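Local coordinates for protein methyltransferase (Thermus thermophilus, PDB 1WS6) that probably transfers methyl groups from S-adenosylmethionine, perhaps to ribosomal RNA as relatives of the RsmD family do, at residues P22-L27 / G162-T167; K29-Y34 / L142-H147. All coordinates share one frame; numbering follows the deposited sequence.

Overall arrangement
Contacts 1 and 2 both join helix 25-38 to the mixed sheet, on two antiparallel neighbour strands, 164-170 and 141-148. Their centres lie about 9 Å apart. Contact 1 holds the start of the helix and is only partly buried: Leu27 and Leu166 form its apolar inner part, while Arg26 and Gly162 lie at its exposed edge. Contact 2 takes the next turns of the helix and is buried, with its centre about 8 Å from that of the chain, against 12 Å for contact 1. It is apolar, between Leu31 and Val144 and between Tyr34 and Leu142. The two meet through sheet pairing, as in Ala165 N to His147 O (2.8 Å), and through packing of Leu166 CD2 on Gln146 CB.

Contact 1 (P22-L27 / G162-T167); sequences PSPVRL and GENALT
Gly162 meets Arg26 at the outer edge of this contact. Its backbone N lies 4.2 Å from Arg26 NH1, near the guanidinium plane and at its edge. No hydrogen bond links the two, and the touch is slight. Arg26 gets there with CG wedged between its backbone N and carbonyl carbon (chi1 46°) and a bend at chi3; the Arg26 side chain also packs on Tyr161. Both Gly162 and Arg26 are exposed. Asn164 begins the strand and turns its side chain toward the helix start. Its OD1 lies 3.9 Å from CG of Pro24, and the two side chains cross at a slant. Pro24 is the N-cap residue of helix 25-38. Asn164 ND2 makes a weak hydrogen bond with Tyr120 OH. Ala165 points away from the helix and packs on His147 of the adjacent strand. Leu166 turns back and carries the apolar part. It meets Leu27 tip to tip: Leu27 CD2 sits 3.5 Å from Leu166 CG and the same distance from its CD1. The other Leu27 branch, CD1, is 4.0 Å from Leu166 CD1. Leu27 holds CG away from its backbone N (chi1 177°), and this turns the branched end toward Leu166. Leu166 also packs on Val144 and Gln146. Replacing Leu166 with an alanine would probably open a gap beneath the Leu27 methyls and leave them free to shift. The arrangement is plain packing of a helix start on an antiparallel strand of the seven-stranded sheet, whose order 3-2-1-4-5-7-6 is that of class I methyltransferases.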
loop_
_atom_site.group_PDB
_atom_site.type_symbol
_atom_site.label_atom_id
_atom_site.label_comp_id
_atom_site.label_asym_id
_atom_site.label_seq_id
_atom_site.Cartn_x
_atom_site.Cartn_y
_atom_site.Cartn_z
ATOM N N PRO A 22 -5.991 12.765 -0.808
ATOM C CA PRO A 22 -4.753 11.973 -0.851
ATOM C C PRO A 22 -4.891 10.571 -0.243
ATOM O O PRO A 22 -4.574 9.573 -0.894
ATOM C CB PRO A 22 -3.769 12.848 -0.084
ATOM C CG PRO A 22 -4.650 13.473 0.965
ATOM C CD PRO A 22 -5.877 13.865 0.168
ATOM N N SER A 23 -5.371 10.506 0.998
ATOM C CA SER A 23 -5.555 9.239 1.714
ATOM C C SER A 23 -5.949 9.522 3.162
ATOM O O SER A 23 -5.130 9.959 3.969
ATOM C CB SER A 23 -4.266 8.408 1.688
ATOM O OG SER A 23 -4.390 7.248 2.495
ATOM N N PRO A 24 -7.211 9.253 3.507
ATOM C CA PRO A 24 -7.782 9.461 4.841
ATOM C C PRO A 24 -6.878 9.073 6.007
ATOM O O PRO A 24 -6.362 7.959 6.069
ATOM C CB PRO A 24 -9.071 8.639 4.799
ATOM C CG PRO A 24 -8.780 7.592 3.757
ATOM C CD PRO A 24 -8.081 8.386 2.700
ATOM N N VAL A 25 -6.702 10.010 6.933
ATOM C CA VAL A 25 -5.868 9.794 8.101
ATOM C C VAL A 25 -6.396 8.736 9.063
ATOM O O VAL A 25 -5.615 7.921 9.549
ATOM C CB VAL A 25 -5.646 11.107 8.881
ATOM C CG1 VAL A 25 -4.986 10.816 10.213
ATOM C CG2 VAL A 25 -4.758 12.032 8.075
ATOM N N ARG A 26 -7.694 8.723 9.358
ATOM C CA ARG A 26 -8.162 7.697 10.280
ATOM C C ARG A 26 -8.103 6.314 9.646
ATOM O O ARG A 26 -8.037 5.303 10.341
ATOM C CB ARG A 26 -9.559 8.012 10.832
ATOM C CG ARG A 26 -10.605 8.465 9.848
ATOM C CD ARG A 26 -11.766 9.148 10.613
ATOM N NE ARG A 26 -12.363 8.289 11.641
ATOM C CZ ARG A 26 -13.247 7.320 11.402
ATOM N NH1 ARG A 26 -13.657 7.073 10.165
ATOM N NH2 ARG A 26 -13.723 6.592 12.405
ATOM N N LEU A 27 -8.090 6.290 8.319
ATOM C CA LEU A 27 -7.987 5.055 7.556
ATOM C C LEU A 27 -6.574 4.501 7.791
ATOM O O LEU A 27 -6.406 3.414 8.347
ATOM C CB LEU A 27 -8.194 5.370 6.071
ATOM C CG LEU A 27 -8.106 4.342 4.936
ATOM C CD1 LEU A 27 -6.734 3.669 4.910
ATOM C CD2 LEU A 27 -9.202 3.334 5.094
ATOM N N GLY A 162 -15.838 6.494 6.634
ATOM C CA GLY A 162 -16.455 7.576 5.899
ATOM C C GLY A 162 -16.896 7.093 4.526
ATOM O O GLY A 162 -17.806 6.272 4.413
ATOM N N GLU A 163 -16.234 7.581 3.481
ATOM C CA GLU A 163 -16.588 7.206 2.116
ATOM C C GLU A 163 -15.726 6.079 1.535
ATOM O O GLU A 163 -16.018 5.563 0.453
ATOM C CB GLU A 163 -16.499 8.432 1.208
ATOM C CG GLU A 163 -17.615 8.520 0.180
ATOM C CD GLU A 163 -18.959 8.898 0.794
ATOM O OE1 GLU A 163 -19.980 8.838 0.074
ATOM O OE2 GLU A 163 -18.994 9.264 1.991
ATOM N N ASN A 164 -14.667 5.699 2.245
ATOM C CA ASN A 164 -13.797 4.636 1.772
ATOM C C ASN A 164 -13.940 3.382 2.615
ATOM O O ASN A 164 -14.304 3.438 3.790
ATOM C CB ASN A 164 -12.335 5.067 1.814
ATOM C CG ASN A 164 -12.082 6.355 1.073
ATOM O OD1 ASN A 164 -12.116 7.443 1.655
ATOM N ND2 ASN A 164 -11.833 6.245 -0.223
ATOM N N ALA A 165 -13.642 2.243 2.009
ATOM C CA ALA A 165 -13.709 0.981 2.716
ATOM C C ALA A 165 -12.423 0.205 2.463
ATOM O O ALA A 165 -11.719 0.448 1.481
ATOM C CB ALA A 165 -14.906 0.172 2.238
ATOM N N LEU A 166 -12.107 -0.709 3.368
ATOM C CA LEU A 166 -10.940 -1.546 3.207
ATOM C C LEU A 166 -11.445 -2.971 3.269
ATOM O O LEU A 166 -12.241 -3.309 4.146
ATOM C CB LEU A 166 -9.929 -1.318 4.329
ATOM C CG LEU A 166 -9.053 -0.060 4.289
ATOM C CD1 LEU A 166 -8.165 -0.029 5.534
ATOM C CD2 LEU A 166 -8.206 -0.055 3.020
ATOM N N THR A 167 -11.025 -3.798 2.323
ATOM C CA THR A 167 -11.428 -5.193 2.332
ATOM C C THR A 167 -10.172 -5.971 2.654
ATOM O O THR A 167 -9.164 -5.835 1.967
ATOM C CB THR A 167 -11.970 -5.656 0.966
ATOM O OG1 THR A 167 -13.296 -5.151 0.781
ATOM C CG2 THR A 167 -12.008 -7.174 0.899
#

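Contact 2 (K29-Y34 / L142-H147); sequences KALFDY and LYVLQH
Tyr34 and Leu142 make the closer of two apolar touches between helix 25-38 and strand 141-148. The helix lies on a face of the central sheet of a Rossmann-like class I methyltransferase fold. Leu142 CD1 comes to the ring edge of Tyr34, in the plane of the ring, 3.8 Å from CE2. The two side chains cross at about a right angle. The methyl therefore meets the rim of the ring and not its face. With CG swung to the far side from the backbone N (chi1 177°), the Tyr34 ring extends to the strand. The CA atoms of Tyr34 and Leu142 stay 11.5 Å apart, so the long ring does the bridging.

One turn earlier on the helix, Leu31 meets Val144 more loosely. Its CD1 reaches Val144 CG1 at 4.3 Å, although the CA atoms of Leu31 and Val144 are nearer, at 9.1 Å. Both residues are buried. Phe115 of strand 111-116 packs on both, and Leu166 adds to the packing of Val144. No hydrogen bond crosses the contact, as suits its apolar make-up.

The polar groups of Tyr34, Lys29 and Asp33 have partners off the strand. Tyr34 OH bonds to Arg38 NH1, and the ring has a cation-pi contact with Arg159. Lys29 and Asp33 lie on the helix side turned away from the strand, where Lys29 is exposed and Asp33 partly so. Asp33 has a second charged partner in Arg36 through OD1. Its other oxygen, OD2, forms a salt bridge of 3.5 Å with Lys29 NZ.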
loop_
_atom_site.group_PDB
_atom_site.type_symbol
_atom_site.label_atom_id
_atom_site.label_comp_id
_atom_site.label_asym_id
_atom_site.label_seq_id
_atom_site.Cartn_x
_atom_site.Cartn_y
_atom_site.Cartn_z
ATOM N N LYS A 29 -4.282 5.366 9.890
ATOM C CA LYS A 29 -4.052 5.146 11.306
ATOM C C LYS A 29 -4.694 3.850 11.781
ATOM O O LYS A 29 -4.114 3.135 12.599
ATOM C CB LYS A 29 -4.599 6.311 12.133
ATOM C CG LYS A 29 -4.381 6.144 13.620
ATOM C CD LYS A 29 -4.877 7.348 14.400
ATOM C CE LYS A 29 -4.418 7.286 15.869
ATOM N NZ LYS A 29 -4.955 6.101 16.598
ATOM N N ALA A 30 -5.886 3.541 11.276
ATOM C CA ALA A 30 -6.563 2.314 11.703
ATOM C C ALA A 30 -5.898 1.083 11.106
ATOM O O ALA A 30 -5.649 0.105 11.807
ATOM C CB ALA A 30 -8.050 2.350 11.318
ATOM N N LEU A 31 -5.602 1.133 9.814
ATOM C CA LEU A 31 -4.965 0.001 9.163
ATOM C C LEU A 31 -3.706 -0.442 9.906
ATOM O O LEU A 31 -3.530 -1.627 10.186
ATOM C CB LEU A 31 -4.598 0.333 7.711
ATOM C CG LEU A 31 -3.826 -0.837 7.083
ATOM C CD1 LEU A 31 -4.687 -2.090 7.143
ATOM C CD2 LEU A 31 -3.429 -0.526 5.662
ATOM N N PHE A 32 -2.836 0.505 10.236
ATOM C CA PHE A 32 -1.607 0.152 10.923
ATOM C C PHE A 32 -1.756 -0.212 12.398
ATOM O O PHE A 32 -0.955 -0.993 12.916
ATOM C CB PHE A 32 -0.562 1.248 10.689
ATOM C CG PHE A 32 -0.003 1.227 9.285
ATOM C CD1 PHE A 32 0.930 0.269 8.914
ATOM C CD2 PHE A 32 -0.500 2.072 8.310
ATOM C CE1 PHE A 32 1.352 0.148 7.600
ATOM C CE2 PHE A 32 -0.079 1.954 6.990
ATOM C CZ PHE A 32 0.850 0.986 6.637
ATOM N N ASP A 33 -2.771 0.322 13.077
ATOM C CA ASP A 33 -2.980 -0.044 14.477
ATOM C C ASP A 33 -3.216 -1.544 14.452
ATOM O O ASP A 33 -2.722 -2.285 15.297
ATOM C CB ASP A 33 -4.233 0.602 15.073
ATOM C CG ASP A 33 -4.045 2.057 15.436
ATOM O OD1 ASP A 33 -2.891 2.523 15.554
ATOM O OD2 ASP A 33 -5.083 2.730 15.622
ATOM N N TYR A 34 -3.984 -1.977 13.459
ATOM C CA TYR A 34 -4.313 -3.383 13.284
ATOM C C TYR A 34 -3.101 -4.201 12.852
ATOM O O TYR A 34 -2.817 -5.251 13.416
ATOM C CB TYR A 34 -5.407 -3.527 12.231
ATOM C CG TYR A 34 -5.758 -4.961 11.930
ATOM C CD1 TYR A 34 -6.437 -5.740 12.862
ATOM C CD2 TYR A 34 -5.382 -5.552 10.730
ATOM C CE1 TYR A 34 -6.730 -7.062 12.611
ATOM C CE2 TYR A 34 -5.671 -6.878 10.472
ATOM C CZ TYR A 34 -6.344 -7.626 11.417
ATOM O OH TYR A 34 -6.621 -8.952 11.175
ATOM N N LEU A 142 -1.844 -10.946 4.463
ATOM C CA LEU A 142 -3.047 -10.221 4.072
ATOM C C LEU A 142 -2.978 -9.452 2.768
ATOM O O LEU A 142 -1.922 -8.958 2.380
ATOM C CB LEU A 142 -3.420 -9.191 5.131
ATOM C CG LEU A 142 -4.223 -9.575 6.356
ATOM C CD1 LEU A 142 -4.435 -8.325 7.194
ATOM C CD2 LEU A 142 -5.555 -10.189 5.930
ATOM N N TYR A 143 -4.131 -9.366 2.108
ATOM C CA TYR A 143 -4.309 -8.576 0.897
ATOM C C TYR A 143 -5.289 -7.526 1.402
ATOM O O TYR A 143 -6.365 -7.863 1.902
ATOM C CB TYR A 143 -4.983 -9.350 -0.244
ATOM C CG TYR A 143 -4.088 -10.309 -0.997
ATOM C CD1 TYR A 143 -4.070 -11.664 -0.685
ATOM C CD2 TYR A 143 -3.256 -9.859 -2.018
ATOM C CE1 TYR A 143 -3.254 -12.542 -1.363
ATOM C CE2 TYR A 143 -2.428 -10.734 -2.707
ATOM C CZ TYR A 143 -2.433 -12.073 -2.371
ATOM O OH TYR A 143 -1.602 -12.948 -3.023
ATOM N N VAL A 144 -4.910 -6.261 1.316
ATOM C CA VAL A 144 -5.785 -5.197 1.766
ATOM C C VAL A 144 -6.132 -4.339 0.567
ATOM O O VAL A 144 -5.248 -3.826 -0.118
ATOM C CB VAL A 144 -5.107 -4.322 2.824
ATOM C CG1 VAL A 144 -6.056 -3.205 3.243
ATOM C CG2 VAL A 144 -4.701 -5.179 4.022
ATOM N N LEU A 145 -7.422 -4.172 0.326
ATOM C CA LEU A 145 -7.876 -3.399 -0.815
ATOM C C LEU A 145 -8.661 -2.162 -0.366
ATOM O O LEU A 145 -9.604 -2.282 0.414
ATOM C CB LEU A 145 -8.743 -4.314 -1.692
ATOM C CG LEU A 145 -8.221 -5.773 -1.739
ATOM C CD1 LEU A 145 -9.230 -6.709 -2.403
ATOM C CD2 LEU A 145 -6.897 -5.818 -2.486
ATOM N N GLN A 146 -8.258 -0.974 -0.819
ATOM C CA GLN A 146 -8.984 0.246 -0.461
ATOM C C GLN A 146 -9.831 0.626 -1.662
ATOM O O GLN A 146 -9.379 0.527 -2.793
ATOM C CB GLN A 146 -8.040 1.403 -0.121
ATOM C CG GLN A 146 -8.794 2.697 0.192
ATOM C CD GLN A 146 -7.884 3.900 0.422
ATOM O OE1 GLN A 146 -8.114 4.982 -0.129
ATOM N NE2 GLN A 146 -6.858 3.722 1.254
ATOM N N HIS A 147 -11.055 1.074 -1.417
ATOM C CA HIS A 147 -11.961 1.420 -2.502
ATOM C C HIS A 147 -13.168 2.193 -1.981
ATOM O O HIS A 147 -13.354 2.338 -0.775
ATOM C CB HIS A 147 -12.448 0.129 -3.140
ATOM C CG HIS A 147 -13.051 -0.826 -2.152
ATOM N ND1 HIS A 147 -14.286 -0.622 -1.577
ATOM C CD2 HIS A 147 -12.564 -1.963 -1.600
ATOM C CE1 HIS A 147 -14.535 -1.591 -0.715
ATOM N NE2 HIS A 147 -13.505 -2.418 -0.709
#